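Local coordinates for protein butyryl-CoA dehydrogenase (Marinomonas mediterranea, PDB 6CXT) that belongs to the acyl-CoA dehydrogenase family of flavoproteins and binds flavin-adenine dinucleotide at sites to which two subunits contribute, at residues I125-A130 / N136-A141; Q255-Q260 / V328-D333; I262-T267 / I335-A340. All blocks are in the same frame, centred on the assembly; numbering follows the deposited sequence.

Overall arrangement
Contact 1 lies in the beta-rich middle domain, whereas contacts 2 and 3 belong to the C-terminal helical domain, on the opposite side of the chain's centre. Contacts 2 and 3 follow one another along the same two helices, 248-267 and 313-338; their centres are 10 Å apart and they meet where H338 packs near Q260. The centre of contact 1 is 36 Å from that of contact 2 and 45 Å from that of contact 3. Contacts 1 and 3 nevertheless serve the same kind of site: 125-130 holds the flavin ring of one FAD, 335-340 the ribose and phosphate of another, shared with the second subunit. Contact 2 stands back, with G331 about 13 Å from an FAD.

Contact 1: I125-A130 / N136-A141; sequences ISEASA and NLATTA. With FAD (flavin-adenine dinucleotide), chain D.
With CG anti to its carbonyl carbon (chi1 -58°) and the chain extended beyond it, E127 carries its carboxylate across to L137, A138 and T139; T139 has the same first torsion (chi1 -60°), which turns OG1 toward that acid. The two oxygens divide the work. OE1 accepts A138 N at 2.7 Å through its syn lone pair, while OE2 takes two donors, T139 N at 3.0 Å and T139 OG1 at 2.8 Å, both from the same face and well out of the carboxylate plane. One residue thus grips OE2 with backbone and side chain together, and three bonds in all restrain the carboxylate's rotation. Beside this polar cluster is an apolar patch: L137 CD2 rests on A130 CB at 3.8 Å, and CD1 meets I125 CG1 at 4.1 Å, the two side chains crossing at about a right angle. The turn after strand 121-124 is also closed internally by a backbone hydrogen bond from E127 N to A130 O. On its far side it holds the flavin: I125 N and S126 N both donate to O2 of FAD (chain D), at 3.0 Å and 2.9 Å. The acid also forms a salt bridge with K154, whose NZ bonds I125 O as well. Paired with that lysine and met by three donors, the carboxylate is probably ionised, a buried charge tying the flavin-binding turn to the loop leading into strand 140-144.

Contact 2: Q255-Q260 / V328-D333; sequences QRDLNQ and VQSGID
In the C-terminal helical domain of the acyl-CoA dehydrogenase fold, helices 248-267 and 313-338 approach each other at D257 and S330, whose CA atoms are 6.8 Å apart. Both side chains set out toward the opposite helix, and one short hydrogen bond joins them: S330 OG donates to D257 OD2 at 2.6 Å. S330 OG stands anti to its own backbone N (chi1 -178°), which projects the hydroxyl across the interface. It reaches OD2 on the anti lone pair, the side away from OD1, an approach that also brings S330 OG within 3.1 Å of D257 CB. G331 N stays 4.0 Å from D257 OD2, without bonding. The other carboxylate oxygen, OD1, is bonded by S352 OG, so each carboxylate oxygen of this buried group has a serine hydroxyl as partner. Along helix 248-267, Q255 NE2 donates to N259 OD1 at 3.0 Å, one turn ahead, with the acceptor nearly in the amide plane of Q255, but NE2 stands well above the carbonyl plane of N259. Through S352 the aspartate links this pair of helices to helix 351-359, against which V328 and I332 also pack. Helix 279-306 adjoins both partners, its I285 touching L258 and its M288 touching S330, while I332 meets I332 of the second subunit.

Contact 3: I262-T267 / I335-A340; sequences IEYANT and IRVHGA. With FAD (flavin-adenine dinucleotide), chain C.
Over one face of the Y264 ring lies the imidazole of H338, with V337 O at the ring's edge, near its plane; one face of the imidazole is met by Y264 CD2, offset toward the rim. The rings form an offset stack, centroids 4.5 Å apart and planes inclined by 22°, in which H338 CD2 comes to 3.6 Å from Y264 CG. This pair joins helices 248-267 and 313-338 of the acyl-CoA dehydrogenase C-terminal domain, where the second ends beside FAD (chain C). CG of Y264 is anti to the backbone N (chi1 -167°), laying the phenol across the neighbouring helix's last turn. H338 ND1 bonds S334 O, one turn back, which helps hold the imidazole against the tyrosine. At G339 the chain leaves the helix with positive phi, close against the FAD diphosphate. A340 N donates to FAD O2P at 2.8 Å, and R336 O accepts from the ribose hydroxyl O3B at 2.6 Å. S126, S132, T158, T365 and D367 of the second subunit, and R268 of this chain, also bond this FAD. One water in the phenol plane lies 2.5 Å from Y264 OH and within hydrogen-bonding reach of H338 O and FAD O2A.

Contact 1: I125-A130 / N136-A141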
# COMPACT_ATOMS: atom_id res chain seq x y z
N ILE B 125 -1.58 -5.37 -33.16
CA ILE B 125 -0.46 -6.28 -32.92
C ILE B 125 -0.88 -7.48 -32.08
O ILE B 125 -0.50 -8.61 -32.42
CB ILE B 125 0.82 -5.53 -32.37
CG1 ILE B 125 1.99 -6.50 -32.25
CG2 ILE B 125 0.54 -4.91 -30.96
CD1 ILE B 125 3.35 -5.90 -32.04
N SER B 126 -1.71 -7.27 -31.02
CA SER B 126 -2.05 -8.35 -30.06
C SER B 126 -2.80 -9.49 -30.78
O SER B 126 -3.58 -9.21 -31.70
CB SER B 126 -2.91 -7.80 -28.89
OG SER B 126 -2.19 -6.70 -28.30
N GLU B 127 -2.57 -10.74 -30.37
CA GLU B 127 -3.30 -11.85 -30.97
C GLU B 127 -3.85 -12.70 -29.90
O GLU B 127 -3.61 -12.42 -28.73
CB GLU B 127 -2.33 -12.72 -31.84
CG GLU B 127 -1.70 -11.88 -32.93
CD GLU B 127 -0.56 -12.58 -33.70
OE1 GLU B 127 -0.04 -13.60 -33.20
OE2 GLU B 127 -0.19 -12.04 -34.77
N ALA B 128 -4.50 -13.80 -30.30
CA ALA B 128 -4.99 -14.80 -29.33
C ALA B 128 -3.88 -15.27 -28.37
O ALA B 128 -4.14 -15.43 -27.17
CB ALA B 128 -5.64 -15.99 -30.02
N SER B 129 -2.66 -15.45 -28.88
CA SER B 129 -1.55 -15.90 -28.06
C SER B 129 -0.39 -14.89 -27.95
O SER B 129 0.71 -15.23 -27.51
CB SER B 129 -1.02 -17.23 -28.63
OG SER B 129 -1.99 -18.23 -28.32
N ALA B 130 -0.61 -13.66 -28.38
CA ALA B 130 0.43 -12.66 -28.23
C ALA B 130 -0.19 -11.48 -27.52
O ALA B 130 -1.09 -10.83 -28.05
CB ALA B 130 0.98 -12.26 -29.60
N ASN B 136 6.50 -13.60 -30.79
CA ASN B 136 6.15 -14.63 -31.72
C ASN B 136 4.74 -14.33 -32.25
O ASN B 136 3.74 -14.72 -31.63
CB ASN B 136 6.27 -16.02 -31.06
CG ASN B 136 5.76 -17.14 -31.96
OD1 ASN B 136 5.54 -16.92 -33.15
ND2 ASN B 136 5.57 -18.33 -31.40
N LEU B 137 4.68 -13.63 -33.38
CA LEU B 137 3.37 -13.27 -33.98
C LEU B 137 2.94 -14.36 -34.96
O LEU B 137 3.73 -14.72 -35.86
CB LEU B 137 3.41 -11.88 -34.63
CG LEU B 137 3.79 -10.72 -33.70
CD1 LEU B 137 3.84 -9.45 -34.50
CD2 LEU B 137 2.78 -10.58 -32.54
N ALA B 138 1.75 -14.93 -34.73
CA ALA B 138 1.11 -15.89 -35.63
C ALA B 138 0.63 -15.28 -36.97
O ALA B 138 0.54 -15.98 -37.96
CB ALA B 138 -0.03 -16.61 -34.93
N THR B 139 0.38 -13.97 -37.00
CA THR B 139 0.03 -13.27 -38.24
C THR B 139 1.29 -13.24 -39.13
O THR B 139 2.35 -12.83 -38.70
CB THR B 139 -0.48 -11.85 -37.96
OG1 THR B 139 -1.67 -11.95 -37.14
CG2 THR B 139 -0.86 -11.10 -39.31
N THR B 140 1.14 -13.72 -40.38
CA THR B 140 2.29 -13.82 -41.33
C THR B 140 2.12 -12.87 -42.50
O THR B 140 0.99 -12.49 -42.83
CB THR B 140 2.43 -15.22 -41.89
OG1 THR B 140 1.21 -15.57 -42.52
CG2 THR B 140 2.70 -16.21 -40.78
N ALA B 141 3.24 -12.44 -43.09
CA ALA B 141 3.17 -11.71 -44.33
C ALA B 141 4.13 -12.41 -45.31
O ALA B 141 5.31 -12.50 -45.01
CB ALA B 141 3.54 -10.26 -44.15
PA FAD D . -1.26 -11.35 -20.97
O1A FAD D . -0.06 -10.85 -21.75
O2A FAD D . -1.89 -12.73 -21.12
O5B FAD D . -0.96 -11.06 -19.39
C5B FAD D . -1.79 -11.59 -18.33
C4B FAD D . -1.04 -11.25 -17.03
O4B FAD D . 0.28 -11.85 -17.06
C3B FAD D . -0.86 -9.75 -16.87
O3B FAD D . -0.92 -9.53 -15.46
C2B FAD D . 0.61 -9.54 -17.32
O2B FAD D . 1.21 -8.32 -16.81
C1B FAD D . 1.28 -10.86 -16.85
N9A FAD D . 2.52 -11.06 -17.63
C8A FAD D . 2.63 -11.42 -18.94
N7A FAD D . 3.95 -11.40 -19.32
C5A FAD D . 4.69 -11.01 -18.25
C6A FAD D . 6.13 -10.79 -17.93
N6A FAD D . 7.12 -10.94 -18.88
N1A FAD D . 6.43 -10.39 -16.66
C2A FAD D . 5.49 -10.19 -15.68
N3A FAD D . 4.17 -10.40 -15.91
C4A FAD D . 3.73 -10.79 -17.14
N1 FAD D . -3.73 -4.29 -28.58
C2 FAD D . -3.48 -3.85 -29.87
O2 FAD D . -2.69 -4.55 -30.55
N3 FAD D . -4.05 -2.73 -30.40
C4 FAD D . -4.95 -2.01 -29.71
O4 FAD D . -5.46 -1.01 -30.21
C4X FAD D . -5.29 -2.44 -28.30
N5 FAD D . -6.20 -1.80 -27.54
C5X FAD D . -6.55 -2.23 -26.29
C6 FAD D . -7.53 -1.48 -25.58
C7 FAD D . -7.92 -1.92 -24.30
C7M FAD D . -8.99 -1.15 -23.56
C8 FAD D . -7.32 -3.13 -23.70
C8M FAD D . -7.72 -3.58 -22.34
C9 FAD D . -6.32 -3.85 -24.39
C9A FAD D . -5.92 -3.42 -25.68
N10 FAD D . -4.94 -4.13 -26.44
C10 FAD D . -4.62 -3.65 -27.76
C1' FAD D . -4.30 -5.33 -25.94
C2' FAD D . -3.28 -4.94 -24.85
O2' FAD D . -2.11 -4.28 -25.37
C3' FAD D . -2.97 -6.17 -24.02
O3' FAD D . -4.18 -6.51 -23.32
C4' FAD D . -1.74 -6.14 -23.09
O4' FAD D . -0.51 -6.08 -23.89
C5' FAD D . -1.68 -7.38 -22.20
O5' FAD D . -1.81 -8.54 -23.04
P FAD D . -2.86 -9.65 -22.65
O1P FAD D . -2.78 -10.80 -23.65
O2P FAD D . -4.25 -9.09 -22.44
O3P FAD D . -2.41 -10.25 -21.23

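Contact 2: Q255-Q260 / V328-D333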
# COMPACT_ATOMS: atom_id res chain seq x y z
N GLN B 255 -6.95 15.45 -12.69
CA GLN B 255 -7.17 16.86 -12.20
C GLN B 255 -8.66 17.08 -11.99
O GLN B 255 -9.09 17.60 -10.95
CB GLN B 255 -6.59 17.92 -13.17
CG GLN B 255 -6.71 19.35 -12.60
CD GLN B 255 -5.93 19.51 -11.29
OE1 GLN B 255 -4.71 19.35 -11.28
NE2 GLN B 255 -6.62 19.83 -10.19
N ARG B 256 -9.46 16.57 -12.93
CA ARG B 256 -10.91 16.63 -12.81
C ARG B 256 -11.46 15.86 -11.60
O ARG B 256 -12.26 16.41 -10.84
CB ARG B 256 -11.64 16.20 -14.11
CG ARG B 256 -13.18 16.26 -13.93
CD ARG B 256 -13.97 15.86 -15.21
NE ARG B 256 -13.63 14.49 -15.64
CZ ARG B 256 -12.97 14.17 -16.76
NH1 ARG B 256 -12.56 15.11 -17.65
NH2 ARG B 256 -12.76 12.88 -17.03
N ASP B 257 -11.06 14.60 -11.43
CA ASP B 257 -11.37 13.85 -10.23
C ASP B 257 -11.06 14.64 -8.95
O ASP B 257 -11.88 14.71 -8.02
CB ASP B 257 -10.53 12.54 -10.14
CG ASP B 257 -11.04 11.42 -11.09
OD1 ASP B 257 -12.17 11.55 -11.67
OD2 ASP B 257 -10.30 10.38 -11.20
N LEU B 258 -9.86 15.19 -8.89
CA LEU B 258 -9.41 15.92 -7.70
C LEU B 258 -10.28 17.16 -7.44
O LEU B 258 -10.73 17.37 -6.32
CB LEU B 258 -7.95 16.31 -7.86
CG LEU B 258 -7.33 17.15 -6.73
CD1 LEU B 258 -7.42 16.38 -5.40
CD2 LEU B 258 -5.86 17.45 -7.05
N ASN B 259 -10.49 17.95 -8.47
CA ASN B 259 -11.39 19.14 -8.40
C ASN B 259 -12.76 18.78 -7.93
O ASN B 259 -13.31 19.46 -7.04
CB ASN B 259 -11.48 19.83 -9.77
CG ASN B 259 -10.22 20.53 -10.14
OD1 ASN B 259 -9.32 20.69 -9.34
ND2 ASN B 259 -10.12 20.88 -11.40
N GLN B 260 -13.33 17.71 -8.49
CA GLN B 260 -14.63 17.21 -8.02
C GLN B 260 -14.61 16.77 -6.54
O GLN B 260 -15.52 17.10 -5.78
CB GLN B 260 -15.18 16.04 -8.89
CG GLN B 260 -15.58 16.53 -10.27
CD GLN B 260 -15.84 15.40 -11.26
OE1 GLN B 260 -15.53 14.23 -11.00
NE2 GLN B 260 -16.35 15.76 -12.41
N VAL B 328 -6.00 4.66 -11.44
CA VAL B 328 -6.82 3.64 -10.76
C VAL B 328 -7.11 4.10 -9.29
O VAL B 328 -8.25 4.03 -8.82
CB VAL B 328 -6.05 2.26 -10.75
CG1 VAL B 328 -6.70 1.25 -9.77
CG2 VAL B 328 -6.07 1.64 -12.17
N GLN B 329 -6.09 4.59 -8.61
CA GLN B 329 -6.29 5.02 -7.22
C GLN B 329 -7.26 6.22 -7.17
O GLN B 329 -8.09 6.29 -6.27
CB GLN B 329 -4.96 5.37 -6.58
CG GLN B 329 -3.98 4.19 -6.50
CD GLN B 329 -2.62 4.61 -6.02
OE1 GLN B 329 -1.79 5.11 -6.82
NE2 GLN B 329 -2.34 4.42 -4.75
N SER B 330 -7.11 7.13 -8.12
CA SER B 330 -7.98 8.30 -8.22
C SER B 330 -9.47 7.88 -8.41
O SER B 330 -10.38 8.38 -7.73
CB SER B 330 -7.54 9.18 -9.41
OG SER B 330 -8.38 10.36 -9.48
N GLY B 331 -9.70 6.91 -9.33
CA GLY B 331 -11.05 6.39 -9.56
C GLY B 331 -11.63 5.77 -8.27
O GLY B 331 -12.81 5.98 -7.96
N ILE B 332 -10.85 4.98 -7.56
CA ILE B 332 -11.35 4.38 -6.35
C ILE B 332 -11.59 5.47 -5.27
O ILE B 332 -12.65 5.52 -4.63
CB ILE B 332 -10.36 3.33 -5.82
CG1 ILE B 332 -10.31 2.11 -6.80
CG2 ILE B 332 -10.75 2.87 -4.39
CD1 ILE B 332 -9.01 1.32 -6.56
N ASP B 333 -10.62 6.34 -5.10
CA ASP B 333 -10.73 7.36 -4.02
C ASP B 333 -11.92 8.36 -4.29
O ASP B 333 -12.63 8.76 -3.34
CB ASP B 333 -9.40 8.11 -3.89
CG ASP B 333 -8.36 7.31 -3.16
OD1 ASP B 333 -8.70 6.36 -2.47
OD2 ASP B 333 -7.19 7.69 -3.16

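Contact 3: I262-T267 / I335-A340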
# COMPACT_ATOMS: atom_id res chain seq x y z
N ILE B 262 -12.65 17.86 -4.14
CA ILE B 262 -12.40 19.03 -3.25
C ILE B 262 -13.74 19.76 -3.09
O ILE B 262 -14.20 20.01 -1.97
CB ILE B 262 -11.31 19.94 -3.80
CG1 ILE B 262 -9.92 19.21 -3.72
CG2 ILE B 262 -11.27 21.27 -3.04
CD1 ILE B 262 -8.85 19.95 -4.51
N GLU B 263 -14.39 19.99 -4.23
CA GLU B 263 -15.73 20.65 -4.23
C GLU B 263 -16.73 19.89 -3.40
O GLU B 263 -17.42 20.46 -2.51
CB GLU B 263 -16.20 20.91 -5.68
CG GLU B 263 -17.63 21.46 -5.85
CD GLU B 263 -17.86 22.86 -5.24
OE1 GLU B 263 -19.05 23.24 -5.05
OE2 GLU B 263 -16.87 23.59 -4.95
N TYR B 264 -16.78 18.58 -3.60
CA TYR B 264 -17.72 17.78 -2.87
C TYR B 264 -17.41 17.75 -1.38
O TYR B 264 -18.30 17.83 -0.55
CB TYR B 264 -17.73 16.34 -3.44
CG TYR B 264 -18.91 15.55 -2.94
CD1 TYR B 264 -20.25 15.88 -3.38
CD2 TYR B 264 -18.75 14.59 -1.98
CE1 TYR B 264 -21.34 15.19 -2.89
CE2 TYR B 264 -19.86 13.87 -1.48
CZ TYR B 264 -21.15 14.21 -1.96
OH TYR B 264 -22.25 13.53 -1.53
N ALA B 265 -16.14 17.58 -1.02
CA ALA B 265 -15.83 17.44 0.38
C ALA B 265 -16.06 18.80 1.09
O ALA B 265 -16.24 18.80 2.27
CB ALA B 265 -14.38 16.98 0.58
N ASN B 266 -16.01 19.91 0.35
CA ASN B 266 -16.28 21.26 0.93
C ASN B 266 -17.77 21.60 0.98
O ASN B 266 -18.16 22.58 1.61
CB ASN B 266 -15.57 22.36 0.16
CG ASN B 266 -14.09 22.44 0.49
OD1 ASN B 266 -13.65 21.93 1.49
ND2 ASN B 266 -13.34 23.11 -0.35
N THR B 267 -18.61 20.75 0.40
CA THR B 267 -20.03 21.08 0.23
C THR B 267 -20.82 20.08 1.01
O THR B 267 -21.77 20.43 1.72
CB THR B 267 -20.41 21.03 -1.28
OG1 THR B 267 -19.74 22.11 -1.93
CG2 THR B 267 -21.94 21.23 -1.48
N ILE B 335 -14.73 7.60 -5.72
CA ILE B 335 -15.92 6.91 -5.24
C ILE B 335 -15.99 6.97 -3.72
O ILE B 335 -17.06 7.31 -3.16
CB ILE B 335 -16.00 5.45 -5.79
CG1 ILE B 335 -16.27 5.51 -7.31
CG2 ILE B 335 -17.07 4.64 -5.09
CD1 ILE B 335 -16.08 4.12 -7.99
N ARG B 336 -14.92 6.65 -3.05
CA ARG B 336 -14.93 6.71 -1.62
C ARG B 336 -15.38 8.08 -1.06
O ARG B 336 -16.14 8.14 -0.17
CB ARG B 336 -13.56 6.35 -1.08
CG ARG B 336 -13.08 4.93 -1.31
CD ARG B 336 -11.79 4.76 -0.57
NE ARG B 336 -11.03 3.56 -0.82
CZ ARG B 336 -11.23 2.40 -0.24
NH1 ARG B 336 -12.25 2.21 0.54
NH2 ARG B 336 -10.42 1.41 -0.50
N VAL B 337 -14.87 9.14 -1.64
CA VAL B 337 -15.11 10.51 -1.18
C VAL B 337 -16.60 10.82 -1.41
O VAL B 337 -17.25 11.45 -0.56
CB VAL B 337 -14.24 11.56 -1.94
CG1 VAL B 337 -14.75 13.02 -1.74
CG2 VAL B 337 -12.77 11.45 -1.54
N HIS B 338 -17.15 10.38 -2.54
CA HIS B 338 -18.51 10.74 -2.92
C HIS B 338 -19.56 9.82 -2.26
O HIS B 338 -20.75 10.12 -2.35
CB HIS B 338 -18.66 10.69 -4.45
CG HIS B 338 -18.11 11.89 -5.12
ND1 HIS B 338 -16.76 12.05 -5.38
CD2 HIS B 338 -18.71 13.03 -5.54
CE1 HIS B 338 -16.56 13.21 -5.98
NE2 HIS B 338 -17.73 13.82 -6.09
N GLY B 339 -19.14 8.69 -1.68
CA GLY B 339 -20.07 7.73 -1.01
C GLY B 339 -21.02 7.07 -2.02
O GLY B 339 -20.65 6.86 -3.19
N ALA B 340 -22.29 6.83 -1.63
CA ALA B 340 -23.29 6.19 -2.56
C ALA B 340 -23.46 6.96 -3.80
O ALA B 340 -23.59 6.38 -4.94
CB ALA B 340 -24.65 5.95 -1.87
PA FAD C . -21.30 10.31 3.19
O1A FAD C . -21.75 9.85 4.56
O2A FAD C . -21.67 11.64 2.56
O5B FAD C . -19.68 10.11 3.13
C5B FAD C . -18.88 10.64 2.05
C4B FAD C . -17.42 10.40 2.49
O4B FAD C . -17.17 11.07 3.75
C3B FAD C . -17.14 8.92 2.70
O3B FAD C . -15.77 8.76 2.31
C2B FAD C . -17.22 8.77 4.23
O2B FAD C . -16.51 7.62 4.75
C1B FAD C . -16.68 10.15 4.72
N9A FAD C . -17.16 10.39 6.09
C8A FAD C . -18.43 10.69 6.49
N7A FAD C . -18.49 10.73 7.87
C5A FAD C . -17.25 10.43 8.35
C6A FAD C . -16.60 10.31 9.68
N6A FAD C . -17.30 10.47 10.86
N1A FAD C . -15.27 9.98 9.69
C2A FAD C . -14.53 9.77 8.55
N3A FAD C . -15.07 9.90 7.32
C4A FAD C . -16.39 10.21 7.16
N1 FAD C . -28.86 2.79 2.91
C2 FAD C . -30.03 2.30 3.47
O2 FAD C . -30.55 3.02 4.36
N3 FAD C . -30.62 1.13 3.09
C4 FAD C . -30.11 0.39 2.08
O4 FAD C . -30.66 -0.66 1.75
C4X FAD C . -28.85 0.86 1.41
N5 FAD C . -28.28 0.21 0.37
C5X FAD C . -27.18 0.67 -0.28
C6 FAD C . -26.67 -0.09 -1.37
C7 FAD C . -25.54 0.38 -2.07
C7M FAD C . -25.03 -0.42 -3.24
C8 FAD C . -24.89 1.64 -1.68
C8M FAD C . -23.69 2.13 -2.41
C9 FAD C . -25.37 2.39 -0.58
C9A FAD C . -26.50 1.92 0.13
N10 FAD C . -27.06 2.65 1.23
C10 FAD C . -28.24 2.13 1.88
C1' FAD C . -26.49 3.91 1.68
C2' FAD C . -25.17 3.62 2.44
O2' FAD C . -25.36 3.01 3.72
C3' FAD C . -24.36 4.91 2.49
O3' FAD C . -23.98 5.21 1.13
C4' FAD C . -23.18 4.99 3.47
O4' FAD C . -23.66 4.96 4.85
C5' FAD C . -22.36 6.27 3.26
O5' FAD C . -23.28 7.38 3.27
P FAD C . -23.20 8.44 2.12
O1P FAD C . -24.22 9.56 2.38
O2P FAD C . -23.29 7.82 0.74
O3P FAD C . -21.76 9.14 2.19
O HOH W 1 -21.89 11.50 -0.15